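Local coordinates for penicillin-binding protein 2B (PDB 2WAE) that binds penicillin and probably acts as the elongasome transpeptidase that forms peptide cross-links between neighbouring glycan strands of cell wall peptidoglycan, at residues S58-I63 against V275-R280; V79-R84 against T189-T194; S236-K241 against D261-S266; P281-H286 against V296-E301. All coordinates share one frame; numbering follows the deposited sequence.

Interaction 1. Residues S58-I63 against V275-R280; sequences SARGEI and VLQGKR. Unlike the reference sequence in segment 275-280: Val275 (reference Thr).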
# COMPACT_ATOMS: atom_id res chain seq x y z
N SER A 58 8.32 16.18 -17.63
CA SER A 58 8.48 15.15 -18.65
C SER A 58 7.59 13.92 -18.43
O SER A 58 6.73 13.90 -17.54
CB SER A 58 9.93 14.69 -18.70
OG SER A 58 10.76 15.70 -19.23
N ALA A 59 7.82 12.89 -19.23
CA ALA A 59 7.03 11.65 -19.15
C ALA A 59 7.36 10.84 -17.91
O ALA A 59 8.53 10.73 -17.51
CB ALA A 59 7.20 10.80 -20.40
N ARG A 60 6.32 10.27 -17.31
CA ARG A 60 6.44 9.46 -16.10
C ARG A 60 6.95 8.07 -16.46
O ARG A 60 6.51 7.50 -17.45
CB ARG A 60 5.10 9.38 -15.37
CG ARG A 60 5.23 8.84 -13.96
CD ARG A 60 3.94 8.95 -13.16
NE ARG A 60 4.17 8.50 -11.78
CZ ARG A 60 4.54 9.29 -10.78
NH1 ARG A 60 4.72 10.60 -10.97
NH2 ARG A 60 4.72 8.78 -9.58
N GLY A 61 7.87 7.54 -15.67
CA GLY A 61 8.31 6.14 -15.81
C GLY A 61 7.16 5.14 -15.69
O GLY A 61 6.10 5.45 -15.13
N GLU A 62 7.37 3.95 -16.23
CA GLU A 62 6.32 2.94 -16.21
C GLU A 62 6.53 1.78 -15.23
O GLU A 62 7.64 1.58 -14.71
CB GLU A 62 5.97 2.50 -17.64
CG GLU A 62 5.08 3.50 -18.35
CD GLU A 62 5.23 3.47 -19.86
OE1 GLU A 62 4.50 4.22 -20.54
OE2 GLU A 62 6.08 2.71 -20.35
N ILE A 63 5.46 1.03 -14.98
CA ILE A 63 5.48 -0.08 -14.02
C ILE A 63 5.27 -1.45 -14.69
O ILE A 63 4.30 -1.65 -15.42
CB ILE A 63 4.45 0.17 -12.90
CG1 ILE A 63 4.64 1.59 -12.34
CG2 ILE A 63 4.61 -0.86 -11.78
CD1 ILE A 63 3.67 1.96 -11.24
N VAL A 275 11.38 8.06 -8.23
CA VAL A 275 11.95 7.26 -9.31
C VAL A 275 11.15 7.43 -10.60
O VAL A 275 11.69 7.43 -11.70
CB VAL A 275 11.98 5.77 -8.93
CG1 VAL A 275 12.23 4.89 -10.13
CG2 VAL A 275 13.02 5.51 -7.85
N LEU A 276 9.84 7.59 -10.46
CA LEU A 276 8.97 7.58 -11.63
C LEU A 276 8.90 8.96 -12.28
O LEU A 276 8.73 9.07 -13.49
CB LEU A 276 7.58 7.08 -11.25
CG LEU A 276 7.36 5.62 -10.83
CD1 LEU A 276 5.99 5.44 -10.21
CD2 LEU A 276 7.53 4.66 -12.01
N GLN A 277 9.01 10.02 -11.48
CA GLN A 277 8.94 11.38 -11.99
C GLN A 277 9.99 11.63 -13.08
O GLN A 277 11.18 11.33 -12.89
CB GLN A 277 9.11 12.39 -10.85
CG GLN A 277 8.81 13.82 -11.27
CD GLN A 277 7.35 14.02 -11.68
OE1 GLN A 277 6.43 13.65 -10.95
NE2 GLN A 277 7.14 14.61 -12.86
N GLY A 278 9.53 12.16 -14.21
CA GLY A 278 10.41 12.44 -15.35
C GLY A 278 11.38 13.55 -15.02
O GLY A 278 11.01 14.51 -14.35
N LYS A 279 12.63 13.41 -15.47
CA LYS A 279 13.61 14.49 -15.38
C LYS A 279 13.12 15.68 -16.21
O LYS A 279 12.54 15.49 -17.29
CB LYS A 279 14.97 14.00 -15.86
CG LYS A 279 16.10 14.98 -15.66
CD LYS A 279 17.41 14.42 -16.22
CE LYS A 279 18.46 15.52 -16.42
NZ LYS A 279 17.99 16.58 -17.36
N ARG A 280 13.32 16.89 -15.72
CA ARG A 280 12.80 18.07 -16.42
C ARG A 280 13.82 18.77 -17.31
O ARG A 280 14.99 18.81 -16.96
CB ARG A 280 12.27 19.07 -15.41
CG ARG A 280 11.53 18.38 -14.31
CD ARG A 280 10.72 19.35 -13.52
NE ARG A 280 9.68 18.64 -12.80
CZ ARG A 280 8.80 19.22 -12.00
NH1 ARG A 280 8.85 20.54 -11.82
NH2 ARG A 280 7.88 18.49 -11.38
O HOH W 1 8.58 15.95 -14.60
O HOH W 2 7.08 12.62 -14.86

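Interaction 2. Residues V79-R84 against T189-T194; sequences VVSFTR and TGTIAT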
# COMPACT_ATOMS: atom_id res chain seq x y z
N VAL A 79 -1.61 19.26 -26.34
CA VAL A 79 -2.31 20.24 -25.53
C VAL A 79 -1.94 21.67 -25.86
O VAL A 79 -0.86 21.95 -26.37
CB VAL A 79 -2.00 20.03 -24.04
CG1 VAL A 79 -2.88 20.92 -23.20
CG2 VAL A 79 -2.22 18.58 -23.65
N VAL A 80 -2.84 22.61 -25.55
CA VAL A 80 -2.48 24.02 -25.66
C VAL A 80 -1.53 24.38 -24.53
O VAL A 80 -1.79 24.06 -23.37
CB VAL A 80 -3.71 24.93 -25.52
CG1 VAL A 80 -3.31 26.37 -25.75
CG2 VAL A 80 -4.79 24.51 -26.50
N SER A 81 -0.43 25.05 -24.86
CA SER A 81 0.49 25.58 -23.87
C SER A 81 0.49 27.09 -23.91
O SER A 81 0.22 27.68 -24.96
CB SER A 81 1.89 25.06 -24.16
OG SER A 81 1.96 23.69 -23.83
N PHE A 82 0.80 27.72 -22.78
CA PHE A 82 0.94 29.17 -22.70
C PHE A 82 2.24 29.58 -22.01
O PHE A 82 2.55 29.07 -20.93
CB PHE A 82 -0.25 29.77 -21.95
CG PHE A 82 -0.19 31.27 -21.85
CD1 PHE A 82 -0.07 32.05 -22.99
CD2 PHE A 82 -0.25 31.89 -20.61
CE1 PHE A 82 -0.01 33.43 -22.91
CE2 PHE A 82 -0.19 33.27 -20.52
CZ PHE A 82 -0.07 34.04 -21.66
N THR A 83 2.96 30.51 -22.62
CA THR A 83 4.20 31.04 -22.08
C THR A 83 4.00 32.51 -21.69
O THR A 83 3.75 33.36 -22.53
CB THR A 83 5.33 30.96 -23.14
OG1 THR A 83 5.58 29.59 -23.47
CG2 THR A 83 6.63 31.60 -22.63
N ARG A 84 4.13 32.80 -20.40
CA ARG A 84 3.82 34.13 -19.90
C ARG A 84 5.00 35.10 -19.86
O ARG A 84 6.13 34.70 -19.57
CB ARG A 84 3.17 34.02 -18.52
CG ARG A 84 2.60 35.33 -18.01
CD ARG A 84 2.02 35.15 -16.63
NE ARG A 84 1.36 36.36 -16.15
CZ ARG A 84 0.48 36.35 -15.16
NH1 ARG A 84 0.18 35.20 -14.57
NH2 ARG A 84 -0.10 37.48 -14.77
N THR A 189 6.43 28.11 -19.01
CA THR A 189 5.51 27.55 -19.98
C THR A 189 4.60 26.55 -19.30
O THR A 189 5.05 25.50 -18.83
CB THR A 189 6.27 26.84 -21.11
OG1 THR A 189 7.05 27.80 -21.83
CG2 THR A 189 5.30 26.13 -22.05
N GLY A 190 3.32 26.88 -19.22
CA GLY A 190 2.33 26.01 -18.59
C GLY A 190 1.30 25.47 -19.57
O GLY A 190 1.09 26.02 -20.64
N THR A 191 0.67 24.36 -19.18
CA THR A 191 -0.41 23.77 -19.96
C THR A 191 -1.73 24.45 -19.63
O THR A 191 -1.99 24.81 -18.48
CB THR A 191 -0.53 22.26 -19.68
OG1 THR A 191 0.64 21.61 -20.18
CG2 THR A 191 -1.75 21.66 -20.34
N ILE A 192 -2.55 24.65 -20.65
CA ILE A 192 -3.87 25.26 -20.51
C ILE A 192 -4.92 24.18 -20.66
O ILE A 192 -5.29 23.83 -21.78
CB ILE A 192 -4.07 26.32 -21.60
CG1 ILE A 192 -2.98 27.40 -21.50
CG2 ILE A 192 -5.48 26.90 -21.53
CD1 ILE A 192 -2.78 28.00 -20.10
N ALA A 193 -5.41 23.65 -19.54
CA ALA A 193 -6.32 22.51 -19.59
C ALA A 193 -7.62 22.80 -20.32
O ALA A 193 -8.28 23.82 -20.07
CB ALA A 193 -6.61 21.96 -18.18
N THR A 194 -7.98 21.90 -21.23
CA THR A 194 -9.20 22.04 -22.02
C THR A 194 -9.73 20.64 -22.32
O THR A 194 -9.16 19.65 -21.85
CB THR A 194 -8.93 22.81 -23.32
OG1 THR A 194 -10.17 23.02 -24.02
CG2 THR A 194 -7.96 22.05 -24.21

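Interaction 3. Residues S236-K241 against D261-S266; sequences SVSSEK and DRVGTS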
# COMPACT_ATOMS: atom_id res chain seq x y z
N SER A 236 -2.58 5.63 -7.88
CA SER A 236 -2.99 6.69 -8.79
C SER A 236 -1.95 7.81 -8.97
O SER A 236 -1.05 7.98 -8.14
CB SER A 236 -4.36 7.25 -8.39
OG SER A 236 -4.38 7.68 -7.04
N VAL A 237 -2.09 8.56 -10.06
CA VAL A 237 -1.33 9.79 -10.32
C VAL A 237 -2.33 10.93 -10.51
O VAL A 237 -3.39 10.73 -11.11
CB VAL A 237 -0.48 9.66 -11.60
CG1 VAL A 237 0.33 10.92 -11.84
CG2 VAL A 237 0.45 8.46 -11.50
N SER A 238 -2.02 12.13 -10.01
CA SER A 238 -2.94 13.27 -10.12
C SER A 238 -3.09 13.84 -11.54
O SER A 238 -2.15 13.86 -12.33
CB SER A 238 -2.53 14.39 -9.16
OG SER A 238 -1.32 15.01 -9.56
N SER A 239 -4.30 14.31 -11.85
CA SER A 239 -4.56 14.98 -13.13
C SER A 239 -3.80 16.30 -13.26
O SER A 239 -3.34 16.87 -12.27
CB SER A 239 -6.06 15.25 -13.31
OG SER A 239 -6.78 14.05 -13.52
N GLU A 240 -3.68 16.78 -14.49
CA GLU A 240 -3.09 18.09 -14.74
C GLU A 240 -4.09 19.23 -14.45
O GLU A 240 -3.70 20.39 -14.29
CB GLU A 240 -2.61 18.18 -16.19
CG GLU A 240 -1.63 19.31 -16.47
CD GLU A 240 -0.83 19.07 -17.74
OE1 GLU A 240 -1.35 18.41 -18.68
OE2 GLU A 240 0.32 19.55 -17.80
N LYS A 241 -5.37 18.87 -14.41
CA LYS A 241 -6.46 19.77 -14.03
C LYS A 241 -6.62 19.82 -12.50
O LYS A 241 -6.70 20.90 -11.91
CB LYS A 241 -7.77 19.33 -14.68
CG LYS A 241 -8.11 17.86 -14.40
CD LYS A 241 -9.48 17.46 -14.94
CE LYS A 241 -9.85 16.05 -14.49
NZ LYS A 241 -11.20 15.64 -14.98
N ASP A 261 1.89 20.03 -11.65
CA ASP A 261 2.59 18.77 -11.85
C ASP A 261 1.68 17.60 -11.56
O ASP A 261 0.73 17.72 -10.77
CB ASP A 261 3.82 18.66 -10.96
CG ASP A 261 5.05 19.25 -11.60
OD1 ASP A 261 4.97 19.68 -12.77
OD2 ASP A 261 6.10 19.28 -10.92
N ARG A 262 1.98 16.48 -12.20
CA ARG A 262 1.26 15.25 -11.96
C ARG A 262 2.17 14.29 -11.18
O ARG A 262 3.25 13.93 -11.65
CB ARG A 262 0.77 14.68 -13.29
CG ARG A 262 -0.18 15.64 -14.00
CD ARG A 262 -0.81 15.03 -15.23
NE ARG A 262 0.13 15.06 -16.34
CZ ARG A 262 -0.20 14.83 -17.61
NH1 ARG A 262 -1.46 14.55 -17.93
NH2 ARG A 262 0.73 14.88 -18.55
N VAL A 263 1.73 13.94 -9.97
CA VAL A 263 2.52 13.11 -9.06
C VAL A 263 1.71 11.96 -8.46
O VAL A 263 0.48 12.05 -8.31
CB VAL A 263 3.08 13.94 -7.90
CG1 VAL A 263 3.98 15.05 -8.42
CG2 VAL A 263 1.95 14.50 -7.05
N GLY A 264 2.41 10.89 -8.10
CA GLY A 264 1.79 9.72 -7.49
C GLY A 264 1.07 10.12 -6.22
O GLY A 264 1.66 10.71 -5.33
N THR A 265 -0.22 9.81 -6.14
CA THR A 265 -0.99 10.15 -4.94
C THR A 265 -1.38 8.90 -4.15
O THR A 265 -1.96 9.02 -3.08
CB THR A 265 -2.29 10.90 -5.30
OG1 THR A 265 -3.08 10.07 -6.16
CG2 THR A 265 -1.99 12.23 -6.01
N SER A 266 -1.05 7.72 -4.66
CA SER A 266 -1.55 6.48 -4.09
C SER A 266 -0.62 5.29 -4.33
O SER A 266 -0.09 5.12 -5.42
CB SER A 266 -2.93 6.17 -4.68
OG SER A 266 -3.63 5.29 -3.84

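Interaction 4. Residues P281-H286 against V296-E301; sequences PVKEIH and VENIEE. Unlike the reference sequence in segment 281-286: Pro281 (reference Ser). Unlike the reference sequence in segment 296-301: Glu297 (reference Asp), Asn298 (reference Thr). With ZN (zinc ion), chain B.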
# COMPACT_ATOMS: atom_id res chain seq x y z
N PRO A 281 13.38 19.32 -18.46
CA PRO A 281 14.25 20.21 -19.22
C PRO A 281 14.22 21.55 -18.51
O PRO A 281 13.15 22.02 -18.17
CB PRO A 281 13.56 20.31 -20.58
CG PRO A 281 12.13 20.15 -20.27
CD PRO A 281 12.08 19.12 -19.14
N VAL A 282 15.38 22.12 -18.24
CA VAL A 282 15.44 23.38 -17.51
C VAL A 282 16.02 24.47 -18.39
O VAL A 282 16.94 24.23 -19.18
CB VAL A 282 16.28 23.26 -16.21
CG1 VAL A 282 16.30 24.60 -15.47
CG2 VAL A 282 15.71 22.17 -15.32
N LYS A 283 15.46 25.67 -18.27
CA LYS A 283 15.90 26.85 -19.00
C LYS A 283 16.14 27.97 -18.01
O LYS A 283 15.39 28.11 -17.04
CB LYS A 283 14.84 27.29 -19.99
CG LYS A 283 14.70 26.39 -21.20
CD LYS A 283 13.50 26.81 -22.04
CE LYS A 283 13.48 26.08 -23.39
NZ LYS A 283 13.41 24.59 -23.25
N GLU A 284 17.18 28.76 -18.24
CA GLU A 284 17.38 29.99 -17.49
C GLU A 284 17.01 31.20 -18.34
O GLU A 284 17.23 31.22 -19.55
CB GLU A 284 18.81 30.13 -16.97
CG GLU A 284 18.99 29.70 -15.51
CD GLU A 284 20.42 29.85 -15.01
OE1 GLU A 284 21.19 30.61 -15.63
OE2 GLU A 284 20.77 29.22 -13.99
N ILE A 285 16.41 32.19 -17.69
CA ILE A 285 16.19 33.48 -18.31
C ILE A 285 16.83 34.53 -17.40
O ILE A 285 16.68 34.45 -16.17
CB ILE A 285 14.67 33.75 -18.52
CG1 ILE A 285 14.06 32.77 -19.53
CG2 ILE A 285 14.43 35.16 -19.02
CD1 ILE A 285 13.64 31.43 -18.95
N HIS A 286 17.57 35.47 -17.97
CA HIS A 286 18.12 36.58 -17.19
C HIS A 286 17.54 37.92 -17.61
O HIS A 286 17.20 38.11 -18.78
CB HIS A 286 19.65 36.60 -17.22
CG HIS A 286 20.26 35.53 -16.37
ND1 HIS A 286 20.06 35.45 -15.01
CD2 HIS A 286 21.07 34.49 -16.69
CE1 HIS A 286 20.71 34.41 -14.53
NE2 HIS A 286 21.33 33.81 -15.52
N VAL A 296 17.04 33.44 -23.75
CA VAL A 296 16.56 32.21 -23.10
C VAL A 296 17.56 31.07 -23.24
O VAL A 296 17.53 30.33 -24.24
CB VAL A 296 15.19 31.78 -23.66
CG1 VAL A 296 15.17 31.92 -25.18
CG2 VAL A 296 14.87 30.35 -23.24
N GLU A 297 18.44 30.92 -22.25
CA GLU A 297 19.47 29.87 -22.27
C GLU A 297 19.05 28.57 -21.59
O GLU A 297 18.24 28.57 -20.65
CB GLU A 297 20.79 30.38 -21.69
CG GLU A 297 20.88 30.32 -20.17
CD GLU A 297 21.98 31.21 -19.61
OE1 GLU A 297 22.50 32.06 -20.36
OE2 GLU A 297 22.31 31.06 -18.42
N ASN A 298 19.61 27.46 -22.06
CA ASN A 298 19.20 26.13 -21.60
C ASN A 298 20.19 25.51 -20.64
O ASN A 298 21.40 25.65 -20.79
CB ASN A 298 19.00 25.18 -22.78
CG ASN A 298 17.71 25.45 -23.53
OD1 ASN A 298 17.37 26.61 -23.80
ND2 ASN A 298 16.99 24.39 -23.85
N ILE A 299 19.66 24.81 -19.64
CA ILE A 299 20.51 24.19 -18.65
C ILE A 299 20.49 22.68 -18.84
O ILE A 299 21.52 22.07 -19.09
CB ILE A 299 20.08 24.56 -17.22
CG1 ILE A 299 20.11 26.07 -17.03
CG2 ILE A 299 20.98 23.87 -16.20
CD1 ILE A 299 19.63 26.55 -15.67
N GLU A 300 19.30 22.10 -18.76
CA GLU A 300 19.16 20.65 -18.76
C GLU A 300 18.07 20.14 -19.68
O GLU A 300 16.97 20.68 -19.72
CB GLU A 300 18.93 20.15 -17.33
CG GLU A 300 20.08 20.44 -16.38
CD GLU A 300 19.87 19.83 -15.00
OE1 GLU A 300 18.70 19.53 -14.67
OE2 GLU A 300 20.86 19.64 -14.26
N GLU A 301 18.39 19.07 -20.41
CA GLU A 301 17.47 18.44 -21.35
C GLU A 301 16.68 17.33 -20.66
O GLU A 301 17.24 16.51 -19.92
CB GLU A 301 18.28 17.88 -22.52
CG GLU A 301 17.49 17.16 -23.61
CD GLU A 301 18.42 16.64 -24.71
OE1 GLU A 301 19.33 15.83 -24.40
OE2 GLU A 301 18.25 17.04 -25.88
ZN ZN B . 22.91 31.68 -16.43

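Interaction 1. Residues S58-I63 against V275-R280
At the end of helix 273-276, Leu276 meets Arg60 and Gly61 of the connection between strands 50-55 and 63-64. The two chains run in nearly opposite directions, 169° apart. Gly61 N donates to Leu276 O at 2.8 Å. The bond is almost straight, 168° at the hydrogen, and it uses a lone pair in the carbonyl plane. The same oxygen receives a longer CA-H...O contact from Arg60 CA.

The side chain of Arg60 stretches back over Leu276. CG lies opposite the backbone N (chi1 -166°), and the chain stays extended as far as NE. This lays one face of the guanidinium on Leu276 CB, which sits 3.4 Å above the plane and toward its rim. Leu276 CD1 touches Arg60 NH2 at 3.6 Å. The charge is held from outside the pair, by salt bridges to Glu269 and Glu273. The other methyl of Leu276, CD2, packs on Gly61 and is 4.2 Å from Ile63 CG1.

Both segments belong to the dimerisation domain of the penicillin-binding protein. Here they form an irregular antiparallel pairing, with water taking the place of direct backbone bonds near Gly278. One water accepts from Gly278 N and donates to Ser58 O. A second accepts from Ser58 N, at 3.0 Å, and donates to Gly278 O. At the far end, Ser58 OG donates to Lys279 O at 2.6 Å. Gly278 CA lies 3.3 Å from Ala59 O, and the backbones come close at this glycine.

Interaction 2. Residues V79-R84 against T189-T194
Thr83 and Thr189 hold almost the same first torsion, with chi1 at -63° and -65°. In each, OG1 lies opposite the carbonyl carbon and leans toward the other strand. The two hydroxyls meet at 2.8 Å, OG1 of Thr83 to OG1 of Thr189, in a hydrogen bond that either could donate. Their CG2 methyls lie opposite the backbone nitrogens.

Strands 72-83 and 189-191 are antiparallel neighbours, and strand 189-191 forms one edge of a three-stranded sheet in the dimerisation domain. Phe82 and Gly190 are a hydrogen-bonded pair. Phe82 N donates to Gly190 O at 2.7 Å, and Gly190 N returns a bond to Phe82 O at 2.9 Å. Ser81 faces Thr191, and Thr83 faces Thr189, as non-hydrogen-bonded pairs. Ile192 N donates to Val80 O at 2.9 Å, with an angle of 172° at the hydrogen.

On the face of Phe82, the contact is apolar. Ile192 CD1 rests against Phe82 CB at 3.6 Å, and Ile192 CB lies 4.2 Å from Val80 CB. The phenyl ring itself leads away from strand 189-191, toward Leu181 and Leu93 of the helices that cover this face. On the other face, Ser81 OG bonds to Ser218 of the third strand, and Thr191 OG1 bonds to Glu240.

The two sides of the sheet thus differ in chemistry. Hydrocarbon is buried against helices on the face of Phe82, while on the face of Thr83 and Thr189 a hydroxyl pair adds to the backbone bonds that join the strands.

Interaction 3. Residues S236-K241 against D261-S266
Val237 and Gly264 face each other in a single backbone bridge, on segments that run 163° apart in direction. This is a short antiparallel pairing of two loops in the dimerisation domain, on either side of helix 249-253, not a regular ladder. Ser238 N donates to Val263 O at 3.0 Å. At the other side of the bridge, Ser236 O accepts from Thr265 N at 2.8 Å, and also weakly from Ser266 N.

Serine hydroxyls extend this backbone pairing. Ser238 OG sits between its own backbone N and carbonyl carbon (chi1 70°), which turns it toward the facing chain. There it accepts from Val263 N at 3.3 Å, and it has a second partner in Gly243 O. Ser236 OG donates to Thr265 OG1 at 2.9 Å. The methyl of Thr265, CG2, is turned to Ser238 CB at 3.9 Å.

Arg262 provides the largest contact surface. Its CB, CG and CD run across Ser238 O, and CD approaches Glu240 N. A bend at chi3 (-79°) then turns the guanidinium so that one face lies against the Glu240 carboxylate. The two flat groups are stacked, with their planes close to parallel. The ion pair is therefore long and made by charge alone, since no N-H points at the oxygen. The other carboxylate oxygen, Glu240 OE2, bonds to Thr191, and Arg262 NH2 reaches Ser220 weakly. Glu240 OE1 sits 3.8 Å above the guanidinium plane of Arg262, over its centre.

Interaction 4. Residues P281-H286 against V296-E301
Glu284 and Glu297 share a zinc ion across the two strands. Glu284 OE1 and Glu297 OE2 each bind it at 2.2 Å, and the metal brings these two oxygens within 3.0 Å of each other. Without the cation, two carboxylates this close would be expected to repel. The side chains lie side by side and point the same way, both extended beyond CG. His286 completes the residues of the site. The zinc lies at the edge of its ring and in the ring plane. NE2 of His286 is 2.8 Å from the zinc, long for a metal bond, and this side chain has more than one conformer, so its part is less certain. His286 ND1 bonds to Ser50 O of the adjoining strand. The three zinc residues also touch a crystal neighbour.

The contact is a beta hairpin of strands 282-287 and 293-300, at the surface of the dimerisation domain. It contains a classic beta bulge, where Ile299 and Glu300 both face Val282. Val282 O accepts from Ile299 N at 2.8 Å and from Glu300 N at 3.2 Å, both donors coming from the same face of its plane. Beyond the bulge, Glu284 N bonds to Glu297 O at 2.6 Å.

Ile299 crosses Val282 obliquely, with CD1 at 3.9 Å from Val282 CG1. On the opposite face, Lys283 runs alongside Asn298. Its CG lies 3.7 Å from Asn298 OD1, while Lys283 CD packs on the CG2 methyl of Val296.

In the fold
All four contacts lie in the dimerisation domain, on the same side of the chain's centre. Interactions 1, 2 and 3 are partly buried; interaction 4 is at the surface and alone carries a metal. Interactions 2 and 4 pair beta strands of two different sheets, while 1 and 3 pair irregular chain. Interaction 1 has two direct hydrogen bonds and is filled in by water; 3 has several, some from hydroxyls. Interactions 1 and 3 have centres about 12 Å apart and touch where Arg60 reaches Gly264. Glu240 of interaction 3 meets Thr191 of interaction 2. Segment 275-280 runs straight into the hairpin of interaction 4, and Lys279 NZ probably bonds to Glu301 O.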